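Local coordinates for chitinase (Thermococcus chitonophagus, PDB 5XSW), which probably hydrolyses chitin as an endochitinase, this C-terminal portion of the protein holding bound N-acetylglucosamine sugars in a glycan pocket, at residues 12-17 and 83-88; 207-212 and 376-381; 27-32 and 264-269. All blocks are in the same frame, centred on the assembly; numbering follows the deposited sequence.

Interaction 1 of 3, residues 12-17 and 83-88; sequences KITVEL and KIIIEI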
loop_
_atom_site.group_PDB
_atom_site.type_symbol
_atom_site.label_atom_id
_atom_site.label_comp_id
_atom_site.label_asym_id
_atom_site.label_seq_id
_atom_site.Cartn_x
_atom_site.Cartn_y
_atom_site.Cartn_z
ATOM N N LYS A 12 8.039 -38.986 -31.719
ATOM C CA LYS A 12 8.327 -37.951 -30.714
ATOM C C LYS A 12 8.738 -36.580 -31.295
ATOM O O LYS A 12 9.784 -36.412 -31.964
ATOM C CB LYS A 12 9.396 -38.472 -29.753
ATOM C CG LYS A 12 9.782 -37.505 -28.629
ATOM C CD LYS A 12 10.555 -38.254 -27.541
ATOM C CE LYS A 12 11.509 -37.357 -26.777
ATOM N NZ LYS A 12 12.259 -38.131 -25.738
ATOM N N ILE A 13 7.887 -35.587 -31.034
ATOM C CA ILE A 13 8.125 -34.207 -31.461
ATOM C C ILE A 13 8.636 -33.377 -30.288
ATOM O O ILE A 13 7.991 -33.327 -29.244
ATOM C CB ILE A 13 6.870 -33.538 -31.955
ATOM C CG1 ILE A 13 6.314 -34.276 -33.166
ATOM C CG2 ILE A 13 7.129 -32.061 -32.277
ATOM C CD1 ILE A 13 4.884 -33.964 -33.423
ATOM N N THR A 14 9.791 -32.756 -30.464
ATOM C CA THR A 14 10.375 -31.935 -29.407
ATOM C C THR A 14 10.466 -30.461 -29.850
ATOM O O THR A 14 11.101 -30.125 -30.865
ATOM C CB THR A 14 11.752 -32.472 -28.993
ATOM O OG1 THR A 14 11.568 -33.742 -28.351
ATOM C CG2 THR A 14 12.407 -31.518 -27.982
ATOM N N VAL A 15 9.812 -29.592 -29.072
ATOM C CA VAL A 15 9.749 -28.160 -29.364
ATOM C C VAL A 15 10.397 -27.339 -28.213
ATOM O O VAL A 15 10.196 -27.644 -27.044
ATOM C CB VAL A 15 8.282 -27.713 -29.561
ATOM C CG1 VAL A 15 8.169 -26.187 -29.644
ATOM C CG2 VAL A 15 7.673 -28.350 -30.793
ATOM N N GLU A 16 11.179 -26.319 -28.569
ATOM C CA GLU A 16 11.676 -25.361 -27.600
ATOM C C GLU A 16 10.940 -24.040 -27.739
ATOM O O GLU A 16 10.910 -23.419 -28.817
ATOM C CB GLU A 16 13.156 -25.136 -27.767
ATOM C CG GLU A 16 13.695 -24.133 -26.767
ATOM C CD GLU A 16 15.195 -24.203 -26.625
ATOM O OE1 GLU A 16 15.700 -24.118 -25.476
ATOM O OE2 GLU A 16 15.868 -24.328 -27.671
ATOM N N LEU A 17 10.343 -23.615 -26.632
ATOM C CA LEU A 17 9.661 -22.335 -26.545
ATOM C C LEU A 17 10.518 -21.334 -25.747
ATOM O O LEU A 17 10.929 -21.657 -24.656
ATOM C CB LEU A 17 8.313 -22.522 -25.862
ATOM C CG LEU A 17 7.583 -21.224 -25.501
ATOM C CD1 LEU A 17 7.151 -20.460 -26.751
ATOM C CD2 LEU A 17 6.411 -21.545 -24.609
ATOM N N LYS A 83 13.240 -20.624 -20.984
ATOM C CA LYS A 83 13.183 -21.569 -22.108
ATOM C C LYS A 83 12.496 -22.797 -21.651
ATOM O O LYS A 83 12.797 -23.324 -20.585
ATOM C CB LYS A 83 14.567 -21.885 -22.652
ATOM C CG LYS A 83 15.121 -20.742 -23.441
ATOM C CD LYS A 83 16.438 -21.051 -24.093
ATOM C CE LYS A 83 16.994 -19.829 -24.809
ATOM N NZ LYS A 83 18.479 -19.890 -24.767
ATOM N N ILE A 84 11.511 -23.223 -22.446
ATOM C CA ILE A 84 10.706 -24.359 -22.101
ATOM C C ILE A 84 10.829 -25.466 -23.194
ATOM O O ILE A 84 10.825 -25.162 -24.396
ATOM C CB ILE A 84 9.244 -23.936 -21.954
ATOM C CG1 ILE A 84 9.088 -23.027 -20.718
ATOM C CG2 ILE A 84 8.350 -25.123 -21.818
ATOM C CD1 ILE A 84 7.675 -22.500 -20.538
ATOM N N ILE A 85 10.982 -26.714 -22.764
ATOM C CA ILE A 85 11.033 -27.846 -23.697
ATOM C C ILE A 85 9.780 -28.675 -23.567
ATOM O O ILE A 85 9.431 -29.158 -22.480
ATOM C CB ILE A 85 12.265 -28.695 -23.465
ATOM C CG1 ILE A 85 13.484 -27.831 -23.739
ATOM C CG2 ILE A 85 12.238 -29.947 -24.409
ATOM C CD1 ILE A 85 14.642 -28.240 -22.953
ATOM N N ILE A 86 9.078 -28.789 -24.699
ATOM C CA ILE A 86 7.815 -29.497 -24.811
ATOM C C ILE A 86 8.031 -30.750 -25.686
ATOM O O ILE A 86 8.547 -30.655 -26.799
ATOM C CB ILE A 86 6.730 -28.639 -25.474
ATOM C CG1 ILE A 86 6.523 -27.315 -24.705
ATOM C CG2 ILE A 86 5.432 -29.439 -25.667
ATOM C CD1 ILE A 86 5.931 -26.240 -25.572
ATOM N N GLU A 87 7.655 -31.904 -25.162
ATOM C CA GLU A 87 7.745 -33.145 -25.934
ATOM C C GLU A 87 6.360 -33.698 -26.191
ATOM O O GLU A 87 5.575 -33.881 -25.251
ATOM C CB GLU A 87 8.614 -34.158 -25.209
ATOM C CG GLU A 87 10.091 -33.957 -25.562
ATOM C CD GLU A 87 11.033 -34.704 -24.641
ATOM O OE1 GLU A 87 10.660 -35.817 -24.178
ATOM O OE2 GLU A 87 12.137 -34.158 -24.382
ATOM N N ILE A 88 6.064 -33.945 -27.474
ATOM C CA ILE A 88 4.738 -34.362 -27.900
ATOM C C ILE A 88 4.845 -35.750 -28.588
ATOM O O ILE A 88 5.747 -35.980 -29.401
ATOM C CB ILE A 88 4.140 -33.370 -28.922
ATOM C CG1 ILE A 88 4.070 -31.942 -28.366
ATOM C CG2 ILE A 88 2.710 -33.808 -29.359
ATOM C CD1 ILE A 88 2.976 -31.776 -27.368
HETATM O O HOH W 1 13.767 -34.591 -26.777
#
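The carboxylate of Glu87 lies beside two residues of the partner strand and divides its oxygens between them: OE1 takes a salt bridge from Lys12 NZ at 3.2 Å, while OE2 receives a weak hydrogen bond from a water that is also bonded to Thr14 OG1. Lys12 reaches across because its chain is extended, with CG opposite the backbone N (chi1 -179°). Thr14 and Glu87 run alongside each other, OG1 of Thr14 meeting CG of Glu87 at 3.2 Å, and the threonine methyl CG2 touches Ile85 CG2 at 3.9 Å. Underneath, six backbone bonds join the strands in antiparallel register; the Val15 N to Ile86 O bond is 2.8 Å long and nearly straight (177°). The opposite face carries Ile13, Val15, Leu17, Ile84, Ile86 and Ile88, all buried, with Ile13 CB and Ile88 CB 4.1 Å apart. Tyr96, Pro97 and Leu70 add to this apolar side. One face is wholly apolar and the other mixed, with Thr14, Glu16 and Glu87 beside Ile85: an amphipathic antiparallel pair, here the two central strands of a four-stranded sheet, 12-21 beside 3-9 and 80-89 beside 45-51, in the beta domain that opens this fragment.

Interaction 2 of 3, residues 207-212 and 376-381; sequences MALAAK and PTVINI. With NDG (2-acetamido-2-deoxy-alpha-D-glucopyranose), chain C.
Lys212 rests its aliphatic chain on Thr377 and Val378 and carries its ammonium group past them to the sugar. NZ donates to O3 of the 2-acetamido-2-deoxy-alpha-D-glucopyranose at 2.9 Å, and also bonds to Gly372 O and Asn174 OD1, both from residues of the glycan pocket. A water accepts from Lys212 NZ at 3.2 Å and donates to Thr377 OG1 at 2.9 Å, tying the lysine tip to the second helix; Thr377 OG1 is bonded to Gly373 O as well. Several polar partners thus hold the buried ammonium in place beside the ligand.

The lysine leaves its helix with CG turned away from the backbone N and then bends at chi2 (60°), a kink that lays CD against Thr377 CG2 at 3.9 Å. Nearer the backbone, Lys212 CB meets Val378 CG2 at 3.7 Å, the two side chains crossing at about a right angle. Behind this shell, the small Ala208 lets the helices come close: its CB lies 3.6 Å from Val378 O and 3.7 Å from Ile381 CG2. Val378 stands between Ala208, touched by CG1, and Leu209 with Lys212, touched by CG2.

The segment axes approach to 8.5 Å, with N-to-C directions 140° apart. Helix 203-214 thereby packs on helix 374-386, whose first residue, His374, also touches Leu209 and Lys212. Helix 327-338 adjoins the pair through Asp333 and Tyr336, and helix 186-199 meets Met207.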
loop_
_atom_site.group_PDB
_atom_site.type_symbol
_atom_site.label_atom_id
_atom_site.label_comp_id
_atom_site.label_asym_id
_atom_site.label_seq_id
_atom_site.Cartn_x
_atom_site.Cartn_y
_atom_site.Cartn_z
ATOM N N MET A 207 -16.032 13.906 -8.883
ATOM C CA MET A 207 -16.577 15.065 -8.140
ATOM C C MET A 207 -17.374 14.586 -6.910
ATOM O O MET A 207 -17.239 15.100 -5.769
ATOM C CB MET A 207 -17.492 15.921 -9.049
ATOM C CG MET A 207 -16.722 16.761 -10.077
ATOM S SD MET A 207 -16.006 18.307 -9.372
ATOM C CE MET A 207 -17.464 19.258 -8.914
ATOM N N ALA A 208 -18.203 13.593 -7.162
ATOM C CA ALA A 208 -19.050 13.024 -6.146
ATOM C C ALA A 208 -18.169 12.372 -5.074
ATOM O O ALA A 208 -18.461 12.467 -3.876
ATOM C CB ALA A 208 -19.977 11.932 -6.760
ATOM N N LEU A 209 -17.115 11.704 -5.541
ATOM C CA LEU A 209 -16.257 10.950 -4.642
ATOM C C LEU A 209 -15.546 11.958 -3.706
ATOM O O LEU A 209 -15.520 11.773 -2.495
ATOM C CB LEU A 209 -15.233 10.131 -5.425
ATOM C CG LEU A 209 -14.272 9.279 -4.518
ATOM C CD1 LEU A 209 -15.027 8.280 -3.572
ATOM C CD2 LEU A 209 -13.285 8.523 -5.400
ATOM N N ALA A 210 -14.998 13.042 -4.264
ATOM C CA ALA A 210 -14.291 14.016 -3.412
ATOM C C ALA A 210 -15.260 14.671 -2.419
ATOM O O ALA A 210 -14.864 15.051 -1.298
ATOM C CB ALA A 210 -13.591 15.101 -4.268
ATOM N N ALA A 211 -16.518 14.878 -2.837
ATOM C CA ALA A 211 -17.470 15.554 -1.967
ATOM C C ALA A 211 -17.743 14.676 -0.697
ATOM O O ALA A 211 -17.749 15.157 0.461
ATOM C CB ALA A 211 -18.775 15.840 -2.740
ATOM N N LYS A 212 -17.958 13.383 -0.937
ATOM C CA LYS A 212 -18.191 12.420 0.159
ATOM C C LYS A 212 -16.944 12.311 1.036
ATOM O O LYS A 212 -17.045 12.371 2.287
ATOM C CB LYS A 212 -18.588 11.037 -0.415
ATOM C CG LYS A 212 -18.645 9.928 0.661
ATOM C CD LYS A 212 -19.682 10.295 1.753
ATOM C CE LYS A 212 -19.284 9.690 3.092
ATOM N NZ LYS A 212 -20.138 10.079 4.228
ATOM N N PRO A 376 -24.281 4.818 -1.406
ATOM C CA PRO A 376 -25.466 5.562 -1.864
ATOM C C PRO A 376 -25.199 7.079 -2.047
ATOM O O PRO A 376 -25.792 7.696 -2.911
ATOM C CB PRO A 376 -26.501 5.349 -0.726
ATOM C CG PRO A 376 -25.662 4.965 0.513
ATOM C CD PRO A 376 -24.521 4.133 -0.105
ATOM N N THR A 377 -24.363 7.678 -1.224
ATOM C CA THR A 377 -24.054 9.107 -1.413
ATOM C C THR A 377 -23.386 9.359 -2.767
ATOM O O THR A 377 -23.799 10.247 -3.514
ATOM C CB THR A 377 -23.120 9.637 -0.287
ATOM O OG1 THR A 377 -23.752 9.442 0.993
ATOM C CG2 THR A 377 -22.793 11.159 -0.454
ATOM N N VAL A 378 -22.336 8.598 -3.066
ATOM C CA VAL A 378 -21.524 8.875 -4.246
ATOM C C VAL A 378 -22.377 8.587 -5.499
ATOM O O VAL A 378 -22.368 9.320 -6.496
ATOM C CB VAL A 378 -20.231 8.016 -4.229
ATOM C CG1 VAL A 378 -19.530 8.063 -5.585
ATOM C CG2 VAL A 378 -19.233 8.582 -3.102
ATOM N N ILE A 379 -23.157 7.517 -5.421
ATOM C CA ILE A 379 -23.986 7.150 -6.576
ATOM C C ILE A 379 -25.092 8.165 -6.808
ATOM O O ILE A 379 -25.304 8.607 -7.952
ATOM C CB ILE A 379 -24.547 5.710 -6.364
ATOM C CG1 ILE A 379 -23.615 4.714 -7.059
ATOM C CG2 ILE A 379 -25.949 5.626 -6.730
ATOM C CD1 ILE A 379 -22.357 4.510 -6.357
ATOM N N ASN A 380 -25.756 8.587 -5.734
ATOM C CA ASN A 380 -26.794 9.625 -5.844
ATOM C C ASN A 380 -26.246 10.943 -6.398
ATOM O O ASN A 380 -26.860 11.578 -7.264
ATOM C CB ASN A 380 -27.446 9.863 -4.479
ATOM C CG ASN A 380 -28.342 8.665 -4.071
ATOM O OD1 ASN A 380 -28.962 7.990 -4.923
ATOM N ND2 ASN A 380 -28.362 8.364 -2.787
ATOM N N ILE A 381 -25.085 11.365 -5.919
ATOM C CA ILE A 381 -24.541 12.647 -6.411
ATOM C C ILE A 381 -24.096 12.530 -7.877
ATOM O O ILE A 381 -24.333 13.455 -8.683
ATOM C CB ILE A 381 -23.362 13.152 -5.497
ATOM C CG1 ILE A 381 -23.926 13.530 -4.128
ATOM C CG2 ILE A 381 -22.637 14.371 -6.115
ATOM C CD1 ILE A 381 -22.836 13.999 -3.089
HETATM C C1 NDG C . -19.150 13.433 7.934
HETATM C C2 NDG C . -19.284 12.029 7.355
HETATM C C3 NDG C . -17.964 11.364 7.146
HETATM C C4 NDG C . -16.938 12.208 6.411
HETATM C C5 NDG C . -16.815 13.586 7.072
HETATM C C6 NDG C . -16.036 14.565 6.206
HETATM C C7 NDG C . -21.369 10.755 7.887
HETATM C C8 NDG C . -22.219 9.855 8.854
HETATM O O5 NDG C . -18.109 14.218 7.211
HETATM O O3 NDG C . -18.221 10.155 6.389
HETATM O O4 NDG C . -15.635 11.671 6.637
HETATM O O6 NDG C . -15.808 15.787 6.921
HETATM O O7 NDG C . -21.739 11.021 6.759
HETATM N N2 NDG C . -20.087 11.247 8.286
HETATM O O1 NDG C . -18.707 13.366 9.223
HETATM O O HOH W 2 -22.954 11.163 3.199
#

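Interaction 3 of 3, residues 27-32 and 264-269; sequences VWNGWC and YPDIFP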
loop_
_atom_site.group_PDB
_atom_site.type_symbol
_atom_site.label_atom_id
_atom_site.label_comp_id
_atom_site.label_asym_id
_atom_site.label_seq_id
_atom_site.Cartn_x
_atom_site.Cartn_y
_atom_site.Cartn_z
ATOM N N VAL A 27 11.181 0.546 -21.444
ATOM C CA VAL A 27 10.378 1.050 -22.551
ATOM C C VAL A 27 8.891 0.950 -22.124
ATOM O O VAL A 27 8.534 0.099 -21.299
ATOM C CB VAL A 27 10.618 0.265 -23.906
ATOM C CG1 VAL A 27 12.099 0.041 -24.161
ATOM C CG2 VAL A 27 9.884 -1.019 -23.935
ATOM N N TRP A 28 8.070 1.833 -22.664
ATOM C CA TRP A 28 6.656 1.954 -22.348
ATOM C C TRP A 28 5.960 0.624 -22.435
ATOM O O TRP A 28 6.072 -0.066 -23.452
ATOM C CB TRP A 28 6.002 2.931 -23.294
ATOM C CG TRP A 28 4.520 2.968 -23.121
ATOM C CD1 TRP A 28 3.576 2.357 -23.910
ATOM C CD2 TRP A 28 3.795 3.712 -22.114
ATOM N NE1 TRP A 28 2.308 2.640 -23.433
ATOM C CE2 TRP A 28 2.411 3.494 -22.354
ATOM C CE3 TRP A 28 4.189 4.550 -21.044
ATOM C CZ2 TRP A 28 1.413 4.050 -21.548
ATOM C CZ3 TRP A 28 3.191 5.119 -20.237
ATOM C CH2 TRP A 28 1.815 4.886 -20.507
ATOM N N ASN A 29 5.330 0.227 -21.325
ATOM C CA ASN A 29 4.528 -0.992 -21.239
ATOM C C ASN A 29 5.366 -2.259 -21.284
ATOM O O ASN A 29 4.837 -3.340 -21.285
ATOM C CB ASN A 29 3.488 -1.043 -22.367
ATOM C CG ASN A 29 2.147 -1.585 -21.891
ATOM O OD1 ASN A 29 1.902 -1.673 -20.690
ATOM N ND2 ASN A 29 1.250 -1.905 -22.836
ATOM N N GLY A 30 6.680 -2.129 -21.293
ATOM C CA GLY A 30 7.518 -3.313 -21.359
ATOM C C GLY A 30 8.565 -3.391 -20.269
ATOM O O GLY A 30 9.611 -4.038 -20.445
ATOM N N TRP A 31 8.298 -2.760 -19.122
ATOM C CA TRP A 31 9.296 -2.750 -18.048
ATOM C C TRP A 31 9.262 -4.083 -17.336
ATOM O O TRP A 31 10.282 -4.598 -16.841
ATOM C CB TRP A 31 9.024 -1.583 -17.080
ATOM C CG TRP A 31 9.942 -1.518 -15.883
ATOM C CD1 TRP A 31 11.182 -0.918 -15.820
ATOM C CD2 TRP A 31 9.695 -2.070 -14.574
ATOM N NE1 TRP A 31 11.716 -1.088 -14.559
ATOM C CE2 TRP A 31 10.825 -1.781 -13.781
ATOM C CE3 TRP A 31 8.645 -2.802 -14.008
ATOM C CZ2 TRP A 31 10.919 -2.173 -12.455
ATOM C CZ3 TRP A 31 8.749 -3.207 -12.688
ATOM C CH2 TRP A 31 9.890 -2.889 -11.928
ATOM N N CYS A 32 8.056 -4.644 -17.268
ATOM C CA CYS A 32 7.830 -5.962 -16.714
ATOM C C CYS A 32 6.619 -6.563 -17.457
ATOM O O CYS A 32 5.627 -5.851 -17.766
ATOM C CB CYS A 32 7.527 -5.915 -15.194
ATOM S SG CYS A 32 7.631 -7.457 -14.401
ATOM N N TYR A 264 1.999 0.375 -11.308
ATOM C CA TYR A 264 2.061 1.209 -12.493
ATOM C C TYR A 264 3.386 1.933 -12.637
ATOM O O TYR A 264 3.452 3.169 -12.608
ATOM C CB TYR A 264 0.895 2.199 -12.475
ATOM C CG TYR A 264 -0.447 1.554 -12.807
ATOM C CD1 TYR A 264 -0.711 1.094 -14.119
ATOM C CD2 TYR A 264 -1.436 1.407 -11.845
ATOM C CE1 TYR A 264 -1.944 0.510 -14.467
ATOM C CE2 TYR A 264 -2.697 0.770 -12.176
ATOM C CZ TYR A 264 -2.918 0.356 -13.513
ATOM O OH TYR A 264 -4.122 -0.178 -13.860
ATOM N N PRO A 265 4.447 1.175 -12.869
ATOM C CA PRO A 265 5.730 1.835 -13.166
ATOM C C PRO A 265 5.666 2.712 -14.414
ATOM O O PRO A 265 6.456 3.656 -14.486
ATOM C CB PRO A 265 6.708 0.648 -13.369
ATOM C CG PRO A 265 5.845 -0.517 -13.673
ATOM C CD PRO A 265 4.522 -0.298 -12.945
ATOM N N ASP A 266 4.747 2.457 -15.367
ATOM C CA ASP A 266 4.657 3.336 -16.540
ATOM C C ASP A 266 4.017 4.659 -16.216
ATOM O O ASP A 266 4.223 5.619 -16.937
ATOM C CB ASP A 266 3.862 2.670 -17.676
ATOM C CG ASP A 266 4.602 1.437 -18.200
ATOM O OD1 ASP A 266 5.614 1.644 -18.911
ATOM O OD2 ASP A 266 4.225 0.292 -17.854
ATOM N N ILE A 267 3.198 4.712 -15.168
ATOM C CA ILE A 267 2.529 5.987 -14.833
ATOM C C ILE A 267 3.327 6.813 -13.761
ATOM O O ILE A 267 3.461 8.021 -13.887
ATOM C CB ILE A 267 1.083 5.734 -14.311
ATOM C CG1 ILE A 267 0.236 5.092 -15.430
ATOM C CG2 ILE A 267 0.399 7.065 -13.887
ATOM C CD1 ILE A 267 -1.166 4.601 -14.935
ATOM N N PHE A 268 3.864 6.133 -12.754
ATOM C CA PHE A 268 4.511 6.816 -11.617
ATOM C C PHE A 268 6.013 6.676 -11.645
ATOM O O PHE A 268 6.497 5.550 -11.674
ATOM C CB PHE A 268 3.994 6.221 -10.301
ATOM C CG PHE A 268 2.558 6.491 -10.058
ATOM C CD1 PHE A 268 2.136 7.728 -9.566
ATOM C CD2 PHE A 268 1.609 5.512 -10.316
ATOM C CE1 PHE A 268 0.783 7.982 -9.334
ATOM C CE2 PHE A 268 0.279 5.766 -10.099
ATOM C CZ PHE A 268 -0.144 6.994 -9.598
ATOM N N PRO A 269 6.751 7.818 -11.624
ATOM C CA PRO A 269 8.203 7.684 -11.428
ATOM C C PRO A 269 8.514 7.204 -10.003
ATOM O O PRO A 269 7.675 7.337 -9.106
ATOM C CB PRO A 269 8.726 9.115 -11.682
ATOM C CG PRO A 269 7.566 10.038 -11.239
ATOM C CD PRO A 269 6.289 9.218 -11.619
HETATM O O HOH W 3 5.732 -1.943 -18.192
#
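Trp31 takes Pro265 over one face of its indole, offset toward the rim, with Trp31 CE3 and Pro265 CG 3.6 Å apart. Trp28 brings the benzo part of its indole to the backbone and CB of Asp266, Trp28 CZ3 lying 3.5 Å from Asp266 O at an oblique approach; the ring and carboxylate planes stand 61° apart. Between the two indoles, Asp266 grips the backbone of the loop. Its CG lies beside its own backbone N, anti to the carbonyl carbon (chi1 -65°), which points the carboxylate at the turn. OD1 accepts from Asn29 N at 2.8 Å in a nearly straight bond (173°), the donor arriving from above the carboxylate plane, and this oxygen is also bonded to Tyr26 OH. Asp266 OD2 accepts a hydrogen bond of 2.7 Å from a water, which in turn accepts from Trp31 N. The carboxylate thus fastens a type II beta turn, Val27 to Gly30, closed by its own Gly30 N to Val27 O bond. With an alanine here, the Asn29 N-H and Tyr26 OH would probably lose this acceptor and the water bridging to Trp31 N one of its two anchors.

The turn connects strands 12-21 and 32-41, and the Asp266 loop joins helices 254-263 and 274-278. Pro467 and Arg471 bond to Trp28 and Asn29, His77 on strand 75-77 meets Trp31 edge-to-face, and Tyr264 and Phe268 lean on helix 288-311.

How the interactions relate
The three contacts run from the outer end of the beta domain into the helical body. Interaction 1 lies about 32 Å from interaction 3 and 55 Å from interaction 2, between centres; interactions 2 and 3 are 31 Å apart, and none touches another. Strand 12-21 leads from the sheet of interaction 1 into the loop 27-32, and 83-88 follows, so that interactions 1 and 3 cross along the chain. Segment 207-212 comes next, then 264-269 and 376-381, so interactions 2 and 3 cross too, while 1 and 2 follow in series. Interaction 3 forms part of the junction between the two domains, whereas interaction 2, across the chain's centre from interaction 1, borders the glycan pocket.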